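Local coordinates for probable benzoylformate decarboxylase (Rhodococcus jostii, PDB 7ORX), which binds thiamine diphosphate and belongs to the three-domain family of enzymes that depend on this cofactor, at residues P206-G211 with L230-W235. Residues are numbered along the deposited sequence; the frame is centred on the assembly and turned at random.
Sequences PVLVLG and LRAPVW
Leu-208 is gripped through both backbone polar groups by the chain entering strand 234-236: its N donates to O of Pro-233 (3.1 Å), and its O accepts from N of Trp-235 (3.0 Å). Two residues on, N of Leu-210 reaches O of Trp-235 at 2.9 Å, and the parallel ladder continues beyond, where Leu-210 also bonds to Ala-237. Pro-233 suits the start of this strand: its CD stands 3.8 Å from O of Pro-206 where an N-H would otherwise sit, and the ladder begins with its carbonyl. The tightly packed face carries Leu-208, Leu-210 and Val-234. CG1 of Val-234 lies anti to its backbone N (chi1 172°) and thereby meets CD1 of Leu-210 at 3.6 Å, the two side chains crossing at a slant, while the other branch, CG2, rests 4.0 Å from CB of Leu-208. Ala-227, Ala-223 and Leu-226 of helix 220-230 close over this branched aliphatic layer. The other face is more open to solvent, with Pro-233 and Trp-235 partly exposed. There CG2 of Val-207 touches the edge of the indole near its plane, 3.5 Å from CD1 of Trp-235; Arg-253 and Leu-256 also touch this tryptophan. Toward Leu-230 the packing is looser, the small methyl CB of Ala-232 approaching CG of Leu-208 at 4.4 Å. At Arg-231, positive phi ends the helix in a Schellman motif and turns the chain back to the sheet. Strand 206-210, helix 220-230 and strand 234-236 thus form a beta-alpha-beta crossover in the six-stranded parallel sheet, ordered 3-2-1-4-5-6, of the Rossmann-like central domain of thiamine diphosphate enzymes.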
loop_
_atom_site.group_PDB
_atom_site.type_symbol
_atom_site.label_atom_id
_atom_site.label_comp_id
_atom_site.label_asym_id
_atom_site.label_seq_id
_atom_site.Cartn_x
_atom_site.Cartn_y
_atom_site.Cartn_z
ATOM N N PRO C 206 30.654 -6.730 -33.191
ATOM C CA PRO C 206 29.684 -6.840 -32.103
ATOM C C PRO C 206 30.333 -7.168 -30.761
ATOM O O PRO C 206 31.440 -7.659 -30.764
ATOM C CB PRO C 206 28.865 -8.060 -32.523
ATOM C CG PRO C 206 29.874 -8.961 -33.148
ATOM C CD PRO C 206 30.801 -8.015 -33.876
ATOM N N VAL C 207 29.636 -6.916 -29.658
ATOM C CA VAL C 207 30.112 -7.215 -28.277
ATOM C C VAL C 207 28.948 -7.837 -27.503
ATOM O O VAL C 207 27.796 -7.382 -27.709
ATOM C CB VAL C 207 30.645 -5.952 -27.580
ATOM C CG1 VAL C 207 29.617 -4.835 -27.447
ATOM C CG2 VAL C 207 31.231 -6.284 -26.225
ATOM N N LEU C 208 29.228 -8.885 -26.719
ATOM C CA LEU C 208 28.262 -9.514 -25.805
ATOM C C LEU C 208 28.447 -8.896 -24.434
ATOM O O LEU C 208 29.581 -8.888 -23.946
ATOM C CB LEU C 208 28.550 -11.010 -25.700
ATOM C CG LEU C 208 28.445 -11.823 -26.983
ATOM C CD1 LEU C 208 27.978 -13.230 -26.628
ATOM C CD2 LEU C 208 27.491 -11.190 -27.988
ATOM N N VAL C 209 27.369 -8.449 -23.810
ATOM C CA VAL C 209 27.391 -8.015 -22.393
ATOM C C VAL C 209 26.486 -8.980 -21.656
ATOM O O VAL C 209 25.415 -9.173 -22.164
ATOM C CB VAL C 209 26.915 -6.573 -22.284
ATOM C CG1 VAL C 209 26.863 -6.103 -20.841
ATOM C CG2 VAL C 209 27.784 -5.669 -23.131
ATOM N N LEU C 210 26.965 -9.656 -20.618
ATOM C CA LEU C 210 26.267 -10.814 -20.022
ATOM C C LEU C 210 25.920 -10.510 -18.576
ATOM O O LEU C 210 26.736 -9.926 -17.855
ATOM C CB LEU C 210 27.131 -12.071 -20.133
ATOM C CG LEU C 210 27.387 -12.530 -21.569
ATOM C CD1 LEU C 210 28.196 -13.819 -21.651
ATOM C CD2 LEU C 210 26.117 -12.714 -22.328
ATOM N N GLY C 211 24.729 -10.935 -18.166
ATOM C CA GLY C 211 24.211 -10.681 -16.814
ATOM C C GLY C 211 23.939 -11.971 -16.070
ATOM O O GLY C 211 24.094 -13.073 -16.608
ATOM N N LEU C 230 31.150 -15.694 -33.054
ATOM C CA LEU C 230 31.199 -14.266 -33.467
ATOM C C LEU C 230 32.589 -13.671 -33.258
ATOM O O LEU C 230 32.734 -12.485 -33.556
ATOM C CB LEU C 230 30.178 -13.480 -32.647
ATOM C CG LEU C 230 28.720 -13.777 -32.967
ATOM C CD1 LEU C 230 27.845 -12.984 -32.012
ATOM C CD2 LEU C 230 28.397 -13.444 -34.419
ATOM N N ARG C 231 33.546 -14.441 -32.737
ATOM C CA ARG C 231 34.867 -13.914 -32.351
ATOM C C ARG C 231 34.668 -12.594 -31.604
ATOM O O ARG C 231 35.418 -11.616 -31.881
ATOM C CB ARG C 231 35.756 -13.788 -33.594
ATOM C CG ARG C 231 36.078 -15.142 -34.204
ATOM C CD ARG C 231 35.017 -15.618 -35.205
ATOM N NE ARG C 231 35.575 -16.612 -36.109
ATOM C CZ ARG C 231 35.476 -17.925 -35.991
ATOM N NH1 ARG C 231 34.740 -18.481 -35.039
ATOM N NH2 ARG C 231 36.096 -18.678 -36.874
ATOM N N ALA C 232 33.716 -12.581 -30.680
ATOM C CA ALA C 232 33.236 -11.352 -30.025
ATOM C C ALA C 232 33.854 -11.244 -28.649
ATOM O O ALA C 232 33.943 -12.228 -27.926
ATOM C CB ALA C 232 31.750 -11.380 -29.906
ATOM N N PRO C 233 34.312 -10.040 -28.254
ATOM C CA PRO C 233 34.611 -9.776 -26.867
ATOM C C PRO C 233 33.360 -9.875 -25.997
ATOM O O PRO C 233 32.273 -9.612 -26.488
ATOM C CB PRO C 233 35.172 -8.356 -26.871
ATOM C CG PRO C 233 34.776 -7.758 -28.155
ATOM C CD PRO C 233 34.610 -8.903 -29.114
ATOM N N VAL C 234 33.552 -10.291 -24.748
ATOM C CA VAL C 234 32.486 -10.498 -23.737
ATOM C C VAL C 234 32.818 -9.669 -22.508
ATOM O O VAL C 234 33.854 -9.881 -21.952
ATOM C CB VAL C 234 32.347 -11.978 -23.377
ATOM C CG1 VAL C 234 31.394 -12.182 -22.211
ATOM C CG2 VAL C 234 31.897 -12.794 -24.578
ATOM N N TRP C 235 31.946 -8.761 -22.131
ATOM C CA TRP C 235 31.972 -8.031 -20.854
ATOM C C TRP C 235 30.855 -8.548 -19.971
ATOM O O TRP C 235 29.810 -8.975 -20.513
ATOM C CB TRP C 235 31.744 -6.552 -21.091
ATOM C CG TRP C 235 32.806 -5.903 -21.891
ATOM C CD1 TRP C 235 32.973 -5.897 -23.239
ATOM C CD2 TRP C 235 33.865 -5.116 -21.337
ATOM N NE1 TRP C 235 34.089 -5.159 -23.563
ATOM C CE2 TRP C 235 34.645 -4.672 -22.415
ATOM C CE3 TRP C 235 34.234 -4.780 -20.024
ATOM C CZ2 TRP C 235 35.769 -3.895 -22.211
ATOM C CZ3 TRP C 235 35.367 -4.040 -19.824
ATOM C CH2 TRP C 235 36.126 -3.607 -20.907
#